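Local coordinates for protein C-1-tetrahydrofolate synthase, cytoplasmic, putative (Trypanosoma brucei, PDB 4CJX) that probably interconverts one-carbon forms of tetrahydrofolate as a homodimeric NADP-dependent methylenetetrahydrofolate dehydrogenase and methenyltetrahydrofolate cyclohydrolase, at residues Q71-L76 against V119-L124; C84-F89 against K306-M311. All coordinates share one frame; numbering follows the deposited sequence. Where two conformers were deposited one is given.

Interaction 1. Residues Q71-L76 against V119-L124. With 9L9 ((2S)-2-[[4-[[2,4-bis(azanyl)-6-oxidanylidene-1H-pyrimidin-5-yl]carbamoylamino]phenyl]carbonylamino]pentanedioic acid), chain G.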
ATOM      1  N   GLN B  71      13.275 -19.637 -15.675  1.00 27.67           N
ATOM      2  CA  GLN B  71      14.316 -20.647 -15.467  1.00 28.43           C
ATOM      3  C   GLN B  71      15.653 -20.021 -15.116  1.00 27.43           C
ATOM      4  O   GLN B  71      16.331 -20.470 -14.170  1.00 26.68           O
ATOM      5  CB  GLN B  71      14.484 -21.539 -16.693  1.00 30.85           C
ATOM      6  CG  GLN B  71      13.358 -22.547 -16.841  1.00 32.40           C
ATOM      7  CD  GLN B  71      13.630 -23.538 -17.942  1.00 35.04           C
ATOM      8  OE1 GLN B  71      14.558 -23.368 -18.722  1.00 36.29           O
ATOM      9  NE2 GLN B  71      12.837 -24.602 -17.995  1.00 36.57           N
ATOM     10  N   THR B  72      16.038 -18.993 -15.879  1.00 26.84           N
ATOM     11  CA  THR B  72      17.264 -18.282 -15.605  1.00 26.39           C
ATOM     12  C   THR B  72      17.287 -17.693 -14.205  1.00 24.84           C
ATOM     13  O   THR B  72      18.289 -17.824 -13.515  1.00 24.79           O
ATOM     14  CB  THR B  72      17.486 -17.133 -16.594  1.00 26.58           C
ATOM     15  OG1 THR B  72      17.536 -17.672 -17.907  1.00 28.62           O
ATOM     16  CG2 THR B  72      18.780 -16.397 -16.305  1.00 26.22           C
ATOM     17  N   TYR B  73      16.211 -17.030 -13.792  1.00 23.79           N
ATOM     18  CA  TYR B  73      16.240 -16.322 -12.510  1.00 22.76           C
ATOM     19  C   TYR B  73      16.286 -17.303 -11.336  1.00 22.92           C
ATOM     20  O   TYR B  73      17.007 -17.105 -10.380  1.00 22.62           O
ATOM     21  CB  TYR B  73      15.068 -15.338 -12.377  1.00 21.97           C
ATOM     22  CG  TYR B  73      14.932 -14.358 -13.536  1.00 22.31           C
ATOM     23  CD1 TYR B  73      16.049 -13.890 -14.228  1.00 22.93           C
ATOM     24  CD2 TYR B  73      13.673 -13.883 -13.937  1.00 22.46           C
ATOM     25  CE1 TYR B  73      15.914 -12.990 -15.285  1.00 23.53           C
ATOM     26  CE2 TYR B  73      13.534 -12.977 -14.995  1.00 22.84           C
ATOM     27  CZ  TYR B  73      14.663 -12.539 -15.661  1.00 23.48           C
ATOM     28  OH  TYR B  73      14.569 -11.672 -16.741  1.00 24.60           O
ATOM     29  N   VAL B  74      15.526 -18.377 -11.422  1.00 24.00           N
ATOM     30  CA  VAL B  74      15.631 -19.448 -10.440  1.00 24.82           C
ATOM     31  C   VAL B  74      17.053 -20.044 -10.364  1.00 25.94           C
ATOM     32  O   VAL B  74      17.599 -20.186  -9.259  1.00 26.12           O
ATOM     33  CB  VAL B  74      14.580 -20.522 -10.731  1.00 25.86           C
ATOM     34  CG1 VAL B  74      14.818 -21.761  -9.912  1.00 27.18           C
ATOM     35  CG2 VAL B  74      13.198 -19.970 -10.414  1.00 25.14           C
ATOM     36  N   ARG B  75      17.646 -20.379 -11.516  1.00 26.85           N
ATOM     37  CA  ARG B  75      19.000 -20.916 -11.537  0.50 27.91           C
ATOM     38  C   ARG B  75      19.956 -19.942 -10.838  1.00 27.07           C
ATOM     39  O   ARG B  75      20.811 -20.363 -10.070  1.00 27.10           O
ATOM     40  CB  ARG B  75      19.461 -21.226 -12.972  0.50 29.48           C
ATOM     41  CG  ARG B  75      20.831 -21.896 -13.072  0.50 31.04           C
ATOM     42  CD  ARG B  75      21.112 -22.493 -14.454  0.50 32.88           C
ATOM     43  NE  ARG B  75      21.000 -21.518 -15.538  0.50 32.84           N
ATOM     44  CZ  ARG B  75      19.946 -21.417 -16.344  0.50 32.93           C
ATOM     45  NH1 ARG B  75      18.917 -22.239 -16.185  0.50 33.24           N
ATOM     46  NH2 ARG B  75      19.917 -20.498 -17.298  0.50 32.87           N
ATOM     47  N   LEU B  76      19.790 -18.645 -11.069  1.00 25.70           N
ATOM     48  CA  LEU B  76      20.716 -17.695 -10.470  1.00 25.37           C
ATOM     49  C   LEU B  76      20.543 -17.630  -8.942  1.00 24.38           C
ATOM     50  O   LEU B  76      21.513 -17.503  -8.200  1.00 24.13           O
ATOM     51  CB  LEU B  76      20.568 -16.310 -11.106  1.00 25.08           C
ATOM     52  CG  LEU B  76      21.016 -16.149 -12.568  1.00 26.44           C
ATOM     53  CD1 LEU B  76      20.527 -14.789 -13.093  1.00 26.08           C
ATOM     54  CD2 LEU B  76      22.525 -16.288 -12.756  1.00 27.69           C
ATOM     55  N   VAL B 119      10.117 -19.458  -2.012  1.00 21.40           N
ATOM     56  CA  VAL B 119       9.949 -18.568  -3.144  1.00 20.84           C
ATOM     57  C   VAL B 119       9.119 -19.288  -4.212  1.00 21.39           C
ATOM     58  O   VAL B 119       9.504 -20.358  -4.714  1.00 22.16           O
ATOM     59  CB  VAL B 119      11.321 -18.154  -3.722  1.00 20.97           C
ATOM     60  CG1 VAL B 119      11.181 -17.486  -5.099  1.00 21.02           C
ATOM     61  CG2 VAL B 119      12.069 -17.225  -2.779  1.00 20.51           C
ATOM     62  N   VAL B 120       7.981 -18.704  -4.567  1.00 20.83           N
ATOM     63  CA  VAL B 120       7.155 -19.246  -5.644  1.00 21.44           C
ATOM     64  C   VAL B 120       7.374 -18.319  -6.843  1.00 20.93           C
ATOM     65  O   VAL B 120       6.852 -17.215  -6.872  1.00 20.50           O
ATOM     66  CB  VAL B 120       5.651 -19.331  -5.251  1.00 21.67           C
ATOM     67  CG1 VAL B 120       4.787 -19.756  -6.437  1.00 22.43           C
ATOM     68  CG2 VAL B 120       5.448 -20.264  -4.056  1.00 22.08           C
ATOM     69  N   GLN B 121       8.169 -18.765  -7.811  1.00 21.40           N
ATOM     70  CA  GLN B 121       8.543 -17.918  -8.946  1.00 21.41           C
ATOM     71  C   GLN B 121       7.319 -17.529  -9.798  1.00 22.07           C
ATOM     72  O   GLN B 121       6.539 -18.363 -10.212  1.00 22.40           O
ATOM     73  CB  GLN B 121       9.637 -18.592  -9.786  1.00 21.99           C
ATOM     74  CG  GLN B 121      10.303 -17.695 -10.829  1.00 21.64           C
ATOM     75  CD  GLN B 121      11.212 -16.617 -10.262  1.00 20.43           C
ATOM     76  OE1 GLN B 121      11.753 -16.733  -9.157  1.00 19.89           O
ATOM     77  NE2 GLN B 121      11.413 -15.568 -11.042  1.00 19.94           N
ATOM     78  N   LEU B 122       7.143 -16.225  -9.979  1.00 22.24           N
ATOM     79  CA  LEU B 122       6.063 -15.687 -10.782  1.00 23.46           C
ATOM     80  C   LEU B 122       6.627 -15.304 -12.156  1.00 24.33           C
ATOM     81  O   LEU B 122       7.811 -14.949 -12.268  1.00 24.03           O
ATOM     82  CB  LEU B 122       5.463 -14.443 -10.091  1.00 22.90           C
ATOM     83  CG  LEU B 122       5.100 -14.513  -8.602  1.00 22.39           C
ATOM     84  CD1 LEU B 122       4.587 -13.168  -8.093  1.00 21.82           C
ATOM     85  CD2 LEU B 122       4.070 -15.598  -8.370  1.00 23.45           C
ATOM     86  N   PRO B 123       5.780 -15.286 -13.192  1.00 25.82           N
ATOM     87  CA  PRO B 123       4.338 -15.525 -13.125  1.00 26.83           C
ATOM     88  C   PRO B 123       4.015 -17.011 -12.993  1.00 28.09           C
ATOM     89  O   PRO B 123       4.776 -17.855 -13.467  1.00 28.10           O
ATOM     90  CB  PRO B 123       3.823 -14.968 -14.465  1.00 27.86           C
ATOM     91  CG  PRO B 123       5.003 -15.045 -15.388  1.00 28.24           C
ATOM     92  CD  PRO B 123       6.203 -14.787 -14.522  1.00 26.43           C
ATOM     93  N   LEU B 124       2.919 -17.310 -12.309  1.00 28.76           N
ATOM     94  CA  LEU B 124       2.334 -18.646 -12.311  1.00 30.45           C
ATOM     95  C   LEU B 124       1.528 -18.868 -13.601  1.00 32.53           C
ATOM     96  O   LEU B 124       1.161 -17.912 -14.276  1.00 32.98           O
ATOM     97  CB  LEU B 124       1.453 -18.830 -11.081  1.00 30.55           C
ATOM     98  CG  LEU B 124       2.232 -18.996  -9.771  1.00 29.74           C
ATOM     99  CD1 LEU B 124       1.289 -18.871  -8.578  1.00 29.74           C
ATOM    100  CD2 LEU B 124       2.988 -20.330  -9.737  1.00 30.10           C
TER
HETATM  101  N2A 9L9 G1298       8.423 -14.995  -6.563  1.00 18.23           N
HETATM  102  N1  9L9 G1298       8.966 -13.932  -8.668  1.00 19.32           N
HETATM  103  C2  9L9 G1298       9.237 -14.056  -7.347  1.00 17.71           C
HETATM  104  N3  9L9 G1298      10.236 -13.322  -6.712  1.00 17.13           N
HETATM  105  C4  9L9 G1298      10.920 -12.470  -7.590  1.00 16.95           C
HETATM  106  O4A 9L9 G1298      11.786 -11.827  -7.019  1.00 17.14           O
HETATM  107  N5A 9L9 G1298      11.484 -11.578  -9.786  1.00 20.26           N
HETATM  108  C5  9L9 G1298      10.653 -12.312  -8.957  1.00 19.28           C
HETATM  109  C6  9L9 G1298       9.664 -13.095  -9.463  1.00 18.98           C
HETATM  110  N7  9L9 G1298       9.315 -13.002 -10.881  1.00 20.03           N
HETATM  111  O8A 9L9 G1298      13.342 -12.869  -9.500  1.00 19.83           O
HETATM  112  N9  9L9 G1298      13.400 -11.122 -10.918  1.00 19.63           N
HETATM  113  C1B 9L9 G1298      14.705 -11.192 -11.317  1.00 20.47           C
HETATM  114  C2B 9L9 G1298      15.087 -10.392 -12.413  1.00 21.39           C
HETATM  115  C3B 9L9 G1298      16.390 -10.403 -12.914  1.00 21.86           C
HETATM  116  C4B 9L9 G1298      17.369 -11.218 -12.341  1.00 22.41           C
HETATM  117  C5B 9L9 G1298      17.002 -11.982 -11.212  1.00 22.33           C
HETATM  118  C6B 9L9 G1298      15.693 -11.981 -10.713  1.00 20.45           C
HETATM  119  C7B 9L9 G1298      18.798 -11.168 -12.850  1.00 23.15           C
HETATM  120  O7B 9L9 G1298      19.674 -11.401 -12.053  1.00 22.30           O
HETATM  121  CAW 9L9 G1298      12.762 -11.943 -10.042  1.00 20.61           C
HETATM  122  N   9L9 G1298      19.108 -10.789 -14.110  1.00 25.83           N
HETATM  123  CA  9L9 G1298      20.461 -10.611 -14.625  1.00 26.56           C
HETATM  124  C   9L9 G1298      20.738  -9.128 -14.701  1.00 27.59           C
HETATM  125  OXT 9L9 G1298      19.754  -8.377 -14.776  1.00 28.07           O
HETATM  126  CB  9L9 G1298      20.673 -11.117 -16.032  1.00 28.22           C
HETATM  127  CG  9L9 G1298      19.736 -12.260 -16.369  1.00 30.63           C
HETATM  128  CD  9L9 G1298      20.252 -12.954 -17.590  1.00 31.62           C
HETATM  129  OE1 9L9 G1298      21.397 -13.403 -17.554  1.00 35.68           O
HETATM  130  OE2 9L9 G1298      19.516 -13.048 -18.583  1.00 35.05           O
HETATM  131  O   9L9 G1298      21.911  -8.682 -14.711  1.00 27.83           O
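Gln121 runs past Val74 and ends beside Tyr73, bridging helix 68-83 and the loop that follows strand 117-120. Its CB starts against the CG2 methyl of Val74, and CG presses closer on the same methyl, with 3.7 Å between Gln121 CG and Val74 CG2. With CG opposite the backbone N (chi1 -168°), the chain heads for the helix; a bend at chi2 (71°) then turns the amide along the inhibitor. Gln121 CD is held between Val74 CG2 and the pyrimidine, 3.8 Å from 9L9 N1. At the tip the two amide atoms part. OE1 takes a hydrogen bond from Lys77 NZ, one turn on from Tyr73, which fixes which way the amide faces. Gln121 NE2 comes 3.3 Å from 9L9 N7, a close approach rather than a hydrogen bond. The same NE2 also sits near the plane of the Tyr73 ring at its edge, 3.9 Å from Tyr73 CB, the ring and amide planes being 57° apart.

One face of the Tyr73 ring lies under the phenyl ring of the ligand: 9L9 C2B stands 3.8 Å above its centre. Meanwhile the backbone around Gln121 reads the pyrimidine with three hydrogen bonds. 9L9 N2A donates to Val120 O (2.7 Å), Leu122 N donates almost straight to 9L9 N1 (3.2 Å), and 9L9 N7 donates to Leu122 O (2.8 Å). Helix and loop together line part of the inhibitor pocket of a FolD catalytic domain, where Tyr73 and Lys77 make up the Tyr-x-x-x-Lys motif known in this family.

Interaction 2. Residues C84-F89 against K306-M311; sequences CGFRNF and KNTLTM
Phe86 has its CG opposite its own carbonyl carbon (chi1 -70°), which carries the ring from the chain toward helix 296-316. On that helix Thr308 (chi1 -59°) turns its CG2 methyl opposite the backbone N and keeps OG1 on the other branch, beside that N. The methyl therefore meets the ring while the hydroxyl is left for polar partners. The site is a turn in a beta-alpha-beta unit of the catalytic domain: strand 58-64, helix 68-83 and strand 87-93, the two strands running parallel. Helix 68-83 closes in a Schellman motif, with Gly85 at positive phi (91°) as the first residue to leave helical geometry, and Phe86 follows just before the chain enters strand 87-93.

Every close contact between the segments involves Phe86. Its CD2–CE2 side lies along Thr308, and the ring meets the threonine at a slant; Phe86 CE2 is 3.7 Å from Thr308 CG2 and 3.8 Å from Thr308 CB. The neighbouring corner, Phe86 CZ, reaches Leu309 CB at a looser 4.3 Å, an apolar contact made one residue further along the helix. Val45, Pro57, Ala81 and Leu305 also touch the Phe86 side chain, so pieces from several parts of the chain gather round a single ring. It illustrates how a helix near the C-terminus, within the sequence range of the NAD(P)-binding family, can return to pack on the catalytic domain. No hydrogen bond joins the two segments. The polar branch of Thr308 is nevertheless provided for, because OG1 is hydrogen-bonded both to Leu304 O, one turn back in its own helix, and to Ser117 OG.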
ATOM      1  N   CYS B  84      26.747 -18.895  -1.068  1.00 32.87           N
ATOM      2  CA  CYS B  84      26.792 -18.268   0.256  1.00 33.52           C
ATOM      3  C   CYS B  84      26.689 -19.262   1.450  1.00 34.81           C
ATOM      4  O   CYS B  84      26.693 -18.856   2.619  1.00 34.82           O
ATOM      5  CB  CYS B  84      25.742 -17.155   0.345  1.00 31.81           C
ATOM      6  SG  CYS B  84      26.064 -15.807  -0.849  1.00 31.59           S
ATOM      7  N   GLY B  85      26.621 -20.557   1.157  1.00 35.60           N
ATOM      8  CA  GLY B  85      26.548 -21.572   2.211  1.00 37.16           C
ATOM      9  C   GLY B  85      25.148 -21.967   2.631  1.00 36.24           C
ATOM     10  O   GLY B  85      24.965 -22.636   3.661  1.00 37.76           O
ATOM     11  N   PHE B  86      24.157 -21.574   1.836  1.00 34.39           N
ATOM     12  CA  PHE B  86      22.771 -21.933   2.098  1.00 33.23           C
ATOM     13  C   PHE B  86      22.522 -23.341   1.586  1.00 33.62           C
ATOM     14  O   PHE B  86      23.257 -23.832   0.730  1.00 34.05           O
ATOM     15  CB  PHE B  86      21.814 -21.005   1.340  1.00 32.13           C
ATOM     16  CG  PHE B  86      21.761 -19.593   1.855  1.00 31.32           C
ATOM     17  CD1 PHE B  86      22.866 -18.970   2.420  1.00 32.30           C
ATOM     18  CD2 PHE B  86      20.593 -18.875   1.732  1.00 30.36           C
ATOM     19  CE1 PHE B  86      22.786 -17.672   2.877  1.00 31.53           C
ATOM     20  CE2 PHE B  86      20.511 -17.571   2.176  1.00 29.76           C
ATOM     21  CZ  PHE B  86      21.608 -16.976   2.762  1.00 30.47           C
ATOM     22  N   ARG B  87      21.459 -23.963   2.091  1.00 32.93           N
ATOM     23  CA  ARG B  87      20.912 -25.192   1.520  1.00 33.45           C
ATOM     24  C   ARG B  87      19.764 -24.854   0.568  1.00 31.35           C
ATOM     25  O   ARG B  87      18.964 -23.982   0.877  1.00 29.23           O
ATOM     26  CB  ARG B  87      20.367 -26.093   2.630  1.00 34.88           C
ATOM     27  CG  ARG B  87      20.127 -27.522   2.183  1.00 36.91           C
ATOM     28  CD  ARG B  87      19.095 -28.218   3.057  1.00 37.93           C
ATOM     29  NE  ARG B  87      19.027 -29.651   2.780  1.00 39.97           N
ATOM     30  N   ASN B  88      19.674 -25.556  -0.565  1.00 31.33           N
ATOM     31  CA  ASN B  88      18.591 -25.342  -1.545  1.00 30.06           C
ATOM     32  C   ASN B  88      17.571 -26.478  -1.502  1.00 31.04           C
ATOM     33  O   ASN B  88      17.946 -27.650  -1.414  1.00 32.48           O
ATOM     34  CB  ASN B  88      19.153 -25.264  -2.967  1.00 29.93           C
ATOM     35  CG  ASN B  88      19.621 -23.865  -3.356  1.00 28.54           C
ATOM     36  OD1 ASN B  88      18.856 -22.899  -3.320  1.00 26.67           O
ATOM     37  ND2 ASN B  88      20.893 -23.762  -3.748  1.00 29.16           N
ATOM     38  N   PHE B  89      16.292 -26.122  -1.573  1.00 30.36           N
ATOM     39  CA  PHE B  89      15.202 -27.066  -1.816  1.00 31.10           C
ATOM     40  C   PHE B  89      14.551 -26.599  -3.099  1.00 30.61           C
ATOM     41  O   PHE B  89      13.784 -25.640  -3.122  1.00 29.09           O
ATOM     42  CB  PHE B  89      14.169 -27.055  -0.697  1.00 30.98           C
ATOM     43  CG  PHE B  89      14.716 -27.423   0.637  1.00 31.94           C
ATOM     44  CD1 PHE B  89      15.405 -26.491   1.396  1.00 31.30           C
ATOM     45  CD2 PHE B  89      14.526 -28.708   1.153  1.00 33.89           C
ATOM     46  CE1 PHE B  89      15.907 -26.830   2.647  1.00 32.45           C
ATOM     47  CE2 PHE B  89      15.037 -29.060   2.396  1.00 34.79           C
ATOM     48  CZ  PHE B  89      15.726 -28.113   3.145  1.00 34.18           C
ATOM     49  N   LYS B 306      19.484 -12.108   1.657  1.00 26.51           N
ATOM     50  CA  LYS B 306      19.457 -11.305   2.876  1.00 26.87           C
ATOM     51  C   LYS B 306      18.184 -11.597   3.716  1.00 26.77           C
ATOM     52  O   LYS B 306      18.286 -11.938   4.897  1.00 28.20           O
ATOM     53  CB  LYS B 306      19.618  -9.815   2.535  1.00 25.90           C
ATOM     54  CG  LYS B 306      19.907  -8.945   3.748  1.00 27.08           C
ATOM     55  CD  LYS B 306      20.306  -7.539   3.348  1.00 26.47           C
ATOM     56  CE  LYS B 306      20.679  -6.683   4.558  1.00 27.82           C
ATOM     57  NZ  LYS B 306      20.447  -5.226   4.269  1.00 27.03           N
ATOM     58  N   ASN B 307      17.010 -11.506   3.096  1.00 25.31           N
ATOM     59  CA  ASN B 307      15.754 -11.834   3.762  1.00 25.78           C
ATOM     60  C   ASN B 307      15.831 -13.222   4.407  1.00 27.57           C
ATOM     61  O   ASN B 307      15.440 -13.415   5.554  1.00 28.40           O
ATOM     62  CB  ASN B 307      14.571 -11.828   2.789  1.00 24.54           C
ATOM     63  CG  ASN B 307      14.165 -10.441   2.341  1.00 23.05           C
ATOM     64  OD1 ASN B 307      14.797  -9.451   2.693  1.00 22.81           O
ATOM     65  ND2 ASN B 307      13.112 -10.368   1.539  1.00 22.05           N
ATOM     66  N   THR B 308      16.363 -14.172   3.645  1.00 27.84           N
ATOM     67  CA  THR B 308      16.449 -15.555   4.077  1.00 29.73           C
ATOM     68  C   THR B 308      17.372 -15.727   5.292  1.00 31.58           C
ATOM     69  O   THR B 308      17.030 -16.440   6.247  1.00 33.08           O
ATOM     70  CB  THR B 308      16.912 -16.436   2.895  1.00 29.61           C
ATOM     71  OG1 THR B 308      15.975 -16.309   1.799  1.00 28.05           O
ATOM     72  CG2 THR B 308      17.054 -17.875   3.324  1.00 31.55           C
ATOM     73  N   LEU B 309      18.518 -15.051   5.277  1.00 31.57           N
ATOM     74  CA  LEU B 309      19.419 -15.058   6.429  1.00 33.61           C
ATOM     75  C   LEU B 309      18.771 -14.386   7.639  1.00 34.25           C
ATOM     76  O   LEU B 309      18.910 -14.878   8.750  1.00 36.01           O
ATOM     77  CB  LEU B 309      20.753 -14.388   6.092  1.00 33.34           C
ATOM     78  CG  LEU B 309      21.860 -14.422   7.149  1.00 35.40           C
ATOM     79  CD1 LEU B 309      22.304 -15.838   7.488  1.00 37.43           C
ATOM     80  CD2 LEU B 309      23.042 -13.606   6.651  1.00 35.02           C
ATOM     81  N   THR B 310      18.054 -13.282   7.419  1.00 33.05           N
ATOM     82  CA  THR B 310      17.285 -12.642   8.487  1.00 33.93           C
ATOM     83  C   THR B 310      16.237 -13.603   9.056  1.00 35.50           C
ATOM     84  O   THR B 310      16.115 -13.747  10.287  1.00 37.36           O
ATOM     85  CB  THR B 310      16.662 -11.309   8.034  1.00 32.26           C
ATOM     86  OG1 THR B 310      17.714 -10.420   7.647  1.00 31.74           O
ATOM     87  CG2 THR B 310      15.892 -10.661   9.145  1.00 32.97           C
ATOM     88  N   MET B 311      15.523 -14.308   8.177  1.00 35.10           N
ATOM     89  CA  MET B 311      14.507 -15.285   8.622  1.00 36.39           C
ATOM     90  C   MET B 311      15.165 -16.467   9.361  1.00 38.76           C
ATOM     91  O   MET B 311      14.680 -16.911  10.401  1.00 40.25           O
ATOM     92  CB  MET B 311      13.645 -15.751   7.438  1.00 35.33           C
ATOM     93  CG  MET B 311      12.810 -14.619   6.826  1.00 33.61           C
ATOM     94  SD  MET B 311      12.626 -14.681   5.014  1.00 32.53           S
ATOM     95  CE  MET B 311      11.234 -15.793   4.918  1.00 33.19           C
TER

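Overall arrangement
Helix 68-83 and strand 87-93 follow each other in the chain and link the two contacts: interaction 1 uses the middle of the helix, whereas interaction 2 begins just after its last turn. Both contacts reach the three-stranded parallel sheet, in which strands 87-93 and 117-120 flank strand 58-64. Their centres lie 16 Å apart and their nearest atoms about 6 Å apart, without touching. Interaction 1 lines the inhibitor pocket directly, and the side chain of Tyr73 comes within about 4 Å of that of Thr259, an NADP-binding residue. Interaction 2 is structural packing, with the Thr308 side chain about 11 Å from the inhibitor.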